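Side-chain contacts in endo-beta-1,4-glucanase (Bacillus licheniformis, PDB 2JEN), which cleaves the beta-1,4-linked glucan backbone of plant cell-wall xyloglucan and probably also acts on cellulose, as a family 12 glycoside hydrolase: residues S71-V76 and S254-T259; I118-S123 and S236-G241; V175-H180 and F200-T205. The protein carries 1 engineered substitution. One frame throughout, in Å; residues are numbered along the deposited sequence.

Contact 1. Residues S71-V76 and S254-T259; sequences SDMGWV and SNWDVT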
loop_
_atom_site.group_PDB
_atom_site.type_symbol
_atom_site.label_atom_id
_atom_site.label_comp_id
_atom_site.label_asym_id
_atom_site.label_seq_id
_atom_site.Cartn_x
_atom_site.Cartn_y
_atom_site.Cartn_z
ATOM N N SER A 71 22.385 -11.935 -10.085
ATOM C CA SER A 71 23.025 -12.288 -8.815
ATOM C C SER A 71 22.466 -11.510 -7.618
ATOM O O SER A 71 23.097 -11.452 -6.587
ATOM C CB SER A 71 24.542 -12.088 -8.901
ATOM O OG SER A 71 24.863 -10.721 -9.044
ATOM N N ASP A 72 21.266 -10.952 -7.767
ATOM C CA ASP A 72 20.649 -10.174 -6.696
ATOM C C ASP A 72 19.153 -10.147 -6.958
ATOM O O ASP A 72 18.613 -9.244 -7.595
ATOM C CB ASP A 72 21.247 -8.755 -6.665
ATOM C CG ASP A 72 20.778 -7.944 -5.475
ATOM O OD1 ASP A 72 20.520 -8.543 -4.387
ATOM O OD2 ASP A 72 20.726 -6.678 -5.597
ATOM N N MET A 73 18.471 -11.119 -6.397
ATOM C CA MET A 73 17.054 -11.349 -6.667
ATOM C C MET A 73 16.459 -12.084 -5.499
ATOM O O MET A 73 17.223 -12.626 -4.664
ATOM C CB MET A 73 16.866 -12.116 -7.970
ATOM C CG MET A 73 17.465 -13.485 -7.964
ATOM S SD MET A 73 17.324 -14.324 -9.560
ATOM C CE MET A 73 18.638 -15.551 -9.445
ATOM N N GLY A 74 15.138 -12.167 -5.426
ATOM C CA GLY A 74 14.546 -12.850 -4.286
ATOM C C GLY A 74 13.084 -12.511 -4.143
ATOM O O GLY A 74 12.403 -12.205 -5.134
ATOM N N TRP A 75 12.585 -12.609 -2.929
ATOM C CA TRP A 75 11.180 -12.349 -2.642
ATOM C C TRP A 75 10.999 -12.069 -1.158
ATOM O O TRP A 75 11.841 -12.425 -0.361
ATOM C CB TRP A 75 10.252 -13.460 -3.145
ATOM C CG TRP A 75 10.688 -14.860 -2.799
ATOM C CD1 TRP A 75 10.371 -15.569 -1.674
ATOM C CD2 TRP A 75 11.458 -15.746 -3.624
ATOM N NE1 TRP A 75 10.956 -16.804 -1.723
ATOM C CE2 TRP A 75 11.601 -16.961 -2.921
ATOM C CE3 TRP A 75 12.048 -15.638 -4.889
ATOM C CZ2 TRP A 75 12.333 -18.032 -3.412
ATOM C CZ3 TRP A 75 12.785 -16.704 -5.368
ATOM C CH2 TRP A 75 12.914 -17.888 -4.630
ATOM N N VAL A 76 9.900 -11.398 -0.845
ATOM C CA VAL A 76 9.559 -10.894 0.444
ATOM C C VAL A 76 8.110 -11.347 0.694
ATOM O O VAL A 76 7.295 -11.304 -0.228
ATOM C CB VAL A 76 9.687 -9.364 0.373
ATOM C CG1 VAL A 76 9.579 -8.766 1.768
ATOM C CG2 VAL A 76 11.032 -8.965 -0.363
ATOM N N SER A 254 22.001 -14.973 -4.358
ATOM C CA SER A 254 23.214 -14.323 -4.856
ATOM C C SER A 254 23.905 -15.134 -5.947
ATOM O O SER A 254 24.796 -14.628 -6.621
ATOM C CB SER A 254 24.199 -14.066 -3.702
ATOM O OG SER A 254 24.640 -15.295 -3.166
ATOM N N ASN A 255 23.472 -16.374 -6.156
ATOM C CA ASN A 255 23.975 -17.213 -7.225
ATOM C C ASN A 255 22.906 -18.216 -7.588
ATOM O O ASN A 255 22.291 -18.808 -6.701
ATOM C CB ASN A 255 25.266 -17.943 -6.840
ATOM C CG ASN A 255 25.963 -18.541 -8.046
ATOM O OD1 ASN A 255 26.074 -17.918 -9.104
ATOM N ND2 ASN A 255 26.385 -19.771 -7.906
ATOM N N TRP A 256 22.721 -18.423 -8.878
ATOM C CA TRP A 256 21.719 -19.354 -9.372
ATOM C C TRP A 256 22.054 -19.877 -10.744
ATOM O O TRP A 256 22.345 -19.096 -11.651
ATOM C CB TRP A 256 20.361 -18.658 -9.471
ATOM C CG TRP A 256 19.347 -19.445 -10.192
ATOM C CD1 TRP A 256 18.887 -19.241 -11.465
ATOM C CD2 TRP A 256 18.688 -20.638 -9.724
ATOM N NE1 TRP A 256 17.965 -20.193 -11.812
ATOM C CE2 TRP A 256 17.824 -21.066 -10.751
ATOM C CE3 TRP A 256 18.749 -21.379 -8.545
ATOM C CZ2 TRP A 256 17.012 -22.163 -10.618
ATOM C CZ3 TRP A 256 17.970 -22.509 -8.437
ATOM C CH2 TRP A 256 17.084 -22.869 -9.442
ATOM N N ASP A 257 21.981 -21.194 -10.923
ATOM C CA ASP A 257 21.892 -21.737 -12.277
ATOM C C ASP A 257 21.479 -23.194 -12.226
ATOM O O ASP A 257 21.642 -23.877 -11.218
ATOM C CB ASP A 257 23.206 -21.627 -13.087
ATOM C CG ASP A 257 23.259 -20.417 -14.034
ATOM O OD1 ASP A 257 22.261 -20.051 -14.681
ATOM O OD2 ASP A 257 24.353 -19.814 -14.171
ATOM N N VAL A 258 20.850 -23.599 -13.319
ATOM C CA VAL A 258 20.538 -25.008 -13.583
ATOM C C VAL A 258 20.868 -25.309 -14.998
ATOM O O VAL A 258 20.389 -24.647 -15.908
ATOM C CB VAL A 258 19.039 -25.356 -13.367
ATOM C CG1 VAL A 258 18.793 -26.866 -13.627
ATOM C CG2 VAL A 258 18.579 -24.942 -11.981
ATOM N N THR A 259 21.738 -26.297 -15.200
ATOM C CA THR A 259 22.185 -26.641 -16.545
ATOM C C THR A 259 22.108 -28.144 -16.773
ATOM O O THR A 259 22.626 -28.899 -15.955
ATOM C CB THR A 259 23.637 -26.160 -16.772
ATOM O OG1 THR A 259 23.767 -24.785 -16.372
ATOM C CG2 THR A 259 24.005 -26.306 -18.242
#
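The indole of W256 meets M73 obliquely, near the foot of its ring: the methyl CE of M73 lies 3.6 Å from W256 CB and 4.0 Å from W256 CG. The aromatic ring of Y46 packs against the indole edge-to-face, and I92 touches the same tryptophan. The two side chains of the contact cross at about a right angle, so the thioether ends against the root of the indole and does not run along it. M73 CG lies between its backbone N and carbonyl carbon (chi1 63°), and from there the chain is extended. Methionine suits this place because its long, unbranched side chain can span the widening gap between diverging strands and finish in an apolar methyl. The backbone of W256 points CB toward 71-76; with CG anti to N (chi1 169°) the ring is then carried away from M73, so the methyl meets only its root. At the surface end the backbones themselves touch: S254 CA offers a CH...O contact to S71 O at 3.4 Å, and the small S71 side chain lies alongside, its CB 3.4 Å from S254 O. S71 O also accepts a hydrogen bond from N82 ND2 of the second subunit. S254 and N255 form a classic beta bulge opposite S123, where strand 247-260 turns a corner: I253 still pairs with M73 of strand 72-79, whereas S254 bonds to S123 of strand 118-128.

Contact 2. Residues I118-S123 and S236-G241; sequences INTKVS and SSVEFG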
loop_
_atom_site.group_PDB
_atom_site.type_symbol
_atom_site.label_atom_id
_atom_site.label_comp_id
_atom_site.label_asym_id
_atom_site.label_seq_id
_atom_site.Cartn_x
_atom_site.Cartn_y
_atom_site.Cartn_z
ATOM N N ILE A 118 22.327 -32.901 -14.366
ATOM C CA ILE A 118 21.452 -31.735 -14.162
ATOM C C ILE A 118 22.081 -30.974 -12.989
ATOM O O ILE A 118 21.836 -31.257 -11.819
ATOM C CB ILE A 118 20.019 -32.130 -13.878
ATOM C CG1 ILE A 118 19.458 -33.014 -14.986
ATOM C CG2 ILE A 118 19.177 -30.859 -13.680
ATOM C CD1 ILE A 118 18.085 -33.544 -14.707
ATOM N N ASN A 119 23.012 -30.078 -13.328
ATOM C CA ASN A 119 23.829 -29.413 -12.369
ATOM C C ASN A 119 23.172 -28.149 -11.879
ATOM O O ASN A 119 22.780 -27.317 -12.680
ATOM C CB ASN A 119 25.181 -29.100 -12.974
ATOM C CG ASN A 119 25.959 -30.366 -13.338
ATOM O OD1 ASN A 119 26.463 -30.501 -14.434
ATOM N ND2 ASN A 119 26.075 -31.237 -12.400
ATOM N N THR A 120 23.009 -28.038 -10.573
ATOM C CA THR A 120 22.430 -26.836 -9.993
ATOM C C THR A 120 23.352 -26.203 -8.963
ATOM O O THR A 120 24.023 -26.881 -8.217
ATOM C CB THR A 120 21.093 -27.174 -9.361
ATOM O OG1 THR A 120 21.303 -28.025 -8.209
ATOM C CG2 THR A 120 20.136 -27.792 -10.401
ATOM N N LYS A 121 23.354 -24.873 -8.931
ATOM C CA LYS A 121 24.082 -24.100 -7.967
ATOM C C LYS A 121 23.138 -23.047 -7.421
ATOM O O LYS A 121 22.425 -22.403 -8.191
ATOM C CB LYS A 121 25.266 -23.398 -8.635
ATOM C CG LYS A 121 26.145 -24.286 -9.489
ATOM C CD LYS A 121 27.361 -23.517 -9.998
ATOM N N VAL A 122 23.133 -22.908 -6.104
ATOM C CA VAL A 122 22.408 -21.811 -5.452
ATOM C C VAL A 122 23.181 -21.347 -4.239
ATOM O O VAL A 122 23.817 -22.135 -3.524
ATOM C CB VAL A 122 20.933 -22.218 -5.102
ATOM C CG1 VAL A 122 20.886 -23.271 -3.964
ATOM C CG2 VAL A 122 20.072 -21.002 -4.752
ATOM N N SER A 123 23.145 -20.045 -4.022
ATOM C CA SER A 123 23.577 -19.439 -2.786
ATOM C C SER A 123 22.505 -18.426 -2.408
ATOM O O SER A 123 22.065 -17.650 -3.256
ATOM C CB SER A 123 24.902 -18.705 -2.934
ATOM O OG SER A 123 25.958 -19.588 -3.308
ATOM N N SER A 236 10.918 -32.654 -16.022
ATOM C CA SER A 236 10.198 -31.566 -16.669
ATOM C C SER A 236 10.606 -30.178 -16.169
ATOM O O SER A 236 10.456 -29.211 -16.889
ATOM C CB SER A 236 8.707 -31.728 -16.443
ATOM O OG SER A 236 8.289 -33.001 -16.852
ATOM N N SER A 237 11.093 -30.106 -14.944
ATOM C CA SER A 237 11.293 -28.829 -14.240
ATOM C C SER A 237 12.296 -29.006 -13.139
ATOM O O SER A 237 12.282 -30.036 -12.462
ATOM C CB SER A 237 9.909 -28.440 -13.654
ATOM O OG SER A 237 9.921 -27.254 -12.912
ATOM N N VAL A 238 13.110 -27.965 -12.883
ATOM C CA VAL A 238 13.829 -27.786 -11.634
ATOM C C VAL A 238 13.479 -26.396 -11.148
ATOM O O VAL A 238 13.689 -25.406 -11.863
ATOM C CB VAL A 238 15.346 -27.945 -11.781
ATOM C CG1 VAL A 238 16.073 -27.581 -10.509
ATOM C CG2 VAL A 238 15.684 -29.382 -12.235
ATOM N N GLU A 239 12.925 -26.355 -9.953
ATOM C CA GLU A 239 12.500 -25.116 -9.313
ATOM C C GLU A 239 13.218 -24.981 -7.986
ATOM O O GLU A 239 13.579 -25.999 -7.374
ATOM C CB GLU A 239 10.981 -25.114 -9.070
ATOM C CG GLU A 239 10.183 -25.580 -10.252
ATOM C CD GLU A 239 8.688 -25.487 -10.125
ATOM O OE1 GLU A 239 8.175 -25.078 -9.067
ATOM O OE2 GLU A 239 8.018 -25.855 -11.119
ATOM N N PHE A 240 13.407 -23.766 -7.502
ATOM C CA PHE A 240 13.960 -23.543 -6.171
ATOM C C PHE A 240 13.164 -22.434 -5.526
ATOM O O PHE A 240 12.976 -21.369 -6.125
ATOM C CB PHE A 240 15.423 -23.126 -6.214
ATOM C CG PHE A 240 16.003 -22.842 -4.852
ATOM C CD1 PHE A 240 16.066 -21.561 -4.374
ATOM C CD2 PHE A 240 16.437 -23.877 -4.036
ATOM C CE1 PHE A 240 16.556 -21.311 -3.099
ATOM C CE2 PHE A 240 16.904 -23.640 -2.776
ATOM C CZ PHE A 240 16.987 -22.351 -2.308
ATOM N N GLY A 241 12.693 -22.668 -4.304
ATOM C CA GLY A 241 11.940 -21.626 -3.636
ATOM C C GLY A 241 11.739 -21.899 -2.188
ATOM O O GLY A 241 12.436 -22.755 -1.613
#
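V122 and F240 approach head-on from opposing sheets, with the valine methyl CG2 set over one face of the phenyl ring. This CH-pi contact places V122 CG2 4.1 Å from the centroid of the F240 ring, 18° off the normal and displaced toward the rim, with F240 CE1 as its closest atom. The valine directs CG2 anti to its backbone N, while V122 CG1 sits over the same face, near the rim at F240 CE2 (4.2 Å). The two methyls of the valine thus spread over one face of the ring. Further along, V238 divides its two methyls: CG2 slides past I118 in the opposite direction, meeting I118 CG2 at 4.1 Å, and CG1 leans across to T120 CG2, also at 4.1 Å. Threonine fits because its methyl serves this apolar seam while OG1 makes weak hydrogen bonds to Y136 OH and L213 O, satisfying the buried hydroxyl. Y136 also meets the F240 ring edge-to-face. Segments 118-123 and 236-241 run nearly parallel (12°), their axes 10.0 Å apart at closest approach. That spacing, filled by side chains without backbone bonds, is the face-to-face packing of a beta-sandwich, here the jelly roll of glycoside hydrolase family 12.

Contact 3. Residues V175-H180 and F200-T205; sequences VSIGGH and FSFIRT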
loop_
_atom_site.group_PDB
_atom_site.type_symbol
_atom_site.label_atom_id
_atom_site.label_comp_id
_atom_site.label_asym_id
_atom_site.label_seq_id
_atom_site.Cartn_x
_atom_site.Cartn_y
_atom_site.Cartn_z
ATOM N N VAL A 175 20.769 -40.620 4.191
ATOM C CA VAL A 175 21.705 -40.987 3.136
ATOM C C VAL A 175 22.706 -39.891 2.876
ATOM O O VAL A 175 22.422 -38.708 3.116
ATOM C CB VAL A 175 20.985 -41.302 1.794
ATOM C CG1 VAL A 175 19.957 -42.336 2.011
ATOM C CG2 VAL A 175 20.309 -40.017 1.209
ATOM N N SER A 176 23.884 -40.271 2.422
ATOM C CA SER A 176 24.887 -39.295 1.932
ATOM C C SER A 176 24.853 -39.306 0.415
ATOM O O SER A 176 25.123 -40.323 -0.207
ATOM C CB SER A 176 26.276 -39.665 2.456
ATOM O OG SER A 176 27.278 -38.742 2.057
ATOM N N ILE A 177 24.478 -38.156 -0.180
ATOM C CA ILE A 177 24.462 -37.985 -1.624
ATOM C C ILE A 177 25.066 -36.642 -1.934
ATOM O O ILE A 177 24.691 -35.609 -1.323
ATOM C CB ILE A 177 23.017 -38.033 -2.180
ATOM C CG1 ILE A 177 22.347 -39.384 -1.927
ATOM C CG2 ILE A 177 23.005 -37.700 -3.684
ATOM C CD1 ILE A 177 20.870 -39.446 -2.349
ATOM N N GLY A 178 25.990 -36.617 -2.879
ATOM C CA GLY A 178 26.560 -35.355 -3.367
ATOM C C GLY A 178 27.403 -34.623 -2.334
ATOM O O GLY A 178 27.637 -33.396 -2.459
ATOM N N GLY A 179 27.876 -35.341 -1.308
ATOM C CA GLY A 179 28.641 -34.728 -0.239
ATOM C C GLY A 179 27.871 -34.110 0.915
ATOM O O GLY A 179 28.445 -33.395 1.762
ATOM N N HIS A 180 26.555 -34.349 0.930
ATOM C CA HIS A 180 25.661 -33.863 1.974
ATOM C C HIS A 180 24.883 -35.056 2.542
ATOM O O HIS A 180 24.615 -36.023 1.828
ATOM C CB HIS A 180 24.637 -32.873 1.390
ATOM C CG HIS A 180 25.225 -31.653 0.740
ATOM N ND1 HIS A 180 25.264 -30.433 1.371
ATOM C CD2 HIS A 180 25.792 -31.471 -0.473
ATOM C CE1 HIS A 180 25.812 -29.544 0.562
ATOM N NE2 HIS A 180 26.142 -30.142 -0.567
ATOM N N PHE A 200 9.152 -37.486 -3.094
ATOM C CA PHE A 200 10.352 -37.929 -2.470
ATOM C C PHE A 200 11.109 -36.706 -1.975
ATOM O O PHE A 200 11.486 -35.853 -2.806
ATOM C CB PHE A 200 11.244 -38.685 -3.454
ATOM C CG PHE A 200 10.545 -39.810 -4.171
ATOM C CD1 PHE A 200 10.420 -41.043 -3.582
ATOM C CD2 PHE A 200 10.064 -39.637 -5.455
ATOM C CE1 PHE A 200 9.786 -42.069 -4.262
ATOM C CE2 PHE A 200 9.465 -40.667 -6.148
ATOM C CZ PHE A 200 9.331 -41.908 -5.540
ATOM N N SER A 201 11.255 -36.593 -0.672
ATOM C CA SER A 201 11.891 -35.401 -0.067
ATOM C C SER A 201 13.193 -35.772 0.584
ATOM O O SER A 201 13.267 -36.746 1.323
ATOM C CB SER A 201 10.988 -34.730 0.976
ATOM O OG SER A 201 9.718 -34.398 0.408
ATOM N N PHE A 202 14.208 -34.974 0.311
ATOM C CA PHE A 202 15.541 -35.066 0.878
ATOM C C PHE A 202 15.785 -33.815 1.719
ATOM O O PHE A 202 15.822 -32.720 1.174
ATOM C CB PHE A 202 16.580 -35.116 -0.249
ATOM C CG PHE A 202 16.474 -36.320 -1.124
ATOM C CD1 PHE A 202 15.530 -36.380 -2.148
ATOM C CD2 PHE A 202 17.284 -37.442 -0.908
ATOM C CE1 PHE A 202 15.397 -37.516 -2.941
ATOM C CE2 PHE A 202 17.163 -38.560 -1.729
ATOM C CZ PHE A 202 16.237 -38.624 -2.720
ATOM N N ILE A 203 15.860 -33.983 3.036
ATOM C CA ILE A 203 15.996 -32.849 3.958
ATOM C C ILE A 203 17.387 -32.829 4.547
ATOM O O ILE A 203 17.798 -33.764 5.244
ATOM C CB ILE A 203 14.913 -32.845 5.062
ATOM C CG1 ILE A 203 13.542 -32.651 4.413
ATOM C CG2 ILE A 203 15.198 -31.740 6.151
ATOM C CD1 ILE A 203 12.393 -32.620 5.364
ATOM N N ARG A 204 18.144 -31.801 4.257
ATOM C CA ARG A 204 19.530 -31.777 4.735
ATOM C C ARG A 204 19.550 -31.866 6.220
ATOM O O ARG A 204 18.712 -31.300 6.885
ATOM C CB ARG A 204 20.268 -30.527 4.226
ATOM C CG ARG A 204 21.781 -30.695 4.243
ATOM C CD ARG A 204 22.442 -29.449 3.665
ATOM N NE ARG A 204 23.917 -29.551 3.656
ATOM C CZ ARG A 204 24.719 -29.170 4.639
ATOM N NH1 ARG A 204 24.285 -28.659 5.765
ATOM N NH2 ARG A 204 26.048 -29.333 4.479
ATOM N N THR A 205 20.520 -32.607 6.802
ATOM C CA THR A 205 20.470 -32.832 8.251
ATOM C C THR A 205 20.765 -31.586 9.057
ATOM O O THR A 205 20.352 -31.502 10.223
ATOM C CB THR A 205 21.413 -33.969 8.691
ATOM O OG1 THR A 205 22.727 -33.689 8.225
ATOM C CG2 THR A 205 20.953 -35.304 8.090
HETATM O O HOH W 1 27.966 -31.421 3.554
#
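H180 ND1 is gripped by two nitrogens of R204. The strong bond comes from R204 NE, 2.8 Å from H180 ND1 and nearly straight at 172°, and R204 NH2 adds a weak, bent one to the same atom. NE lies close to the imidazole plane, and ND1 close to the guanidinium plane, although the two planes stand 73° apart. With ND1 used as an acceptor beside a positive charge, a neutral histidine is probably favoured. Arginine reaches this far because its chain is extended from CG to NE. Its NH1 bonds to A206 O, and a water joins G179 O to R204 NH2, the latter link weak. A leucine in its place would probably leave H180 ND1 without its donor and the imidazole freer to turn. Deeper in, I177 CD1 touches F202 CE2 at 3.9 Å, the two side chains crossing at about a right angle. I177 to H180 form a type I' turn, whose positive phi angles suit G178 and G179. At this hairpin tip H180 opens strand 180-192, the antiparallel neighbour of 195-204, so its bond to R204 joins adjacent strands, while I177 on 170-177 reaches F202 past that middle strand. F218 of helix 215-225 packs on both I177 and F202.

Contacts 1 and 2 are neighbours, their centres 10 Å apart, joined through strands 247-260 and 118-128: S254 N lies 2.9 Å from S123 O and T259 O 2.9 Å from N119 N, both probable hydrogen bonds. They also share the core, where W256 CZ3 packs 3.4 Å from F240 CB. Contact 3 stands apart, its centre 15 Å from that of contact 2 and 22 Å from that of contact 1. The side chains of F240 and F202 each lie about 11 Å from a bound glucose, that of W256 about 13 Å. Strand 234-244 carries the pocket residue E243, and I203 packs on W159 of the pocket.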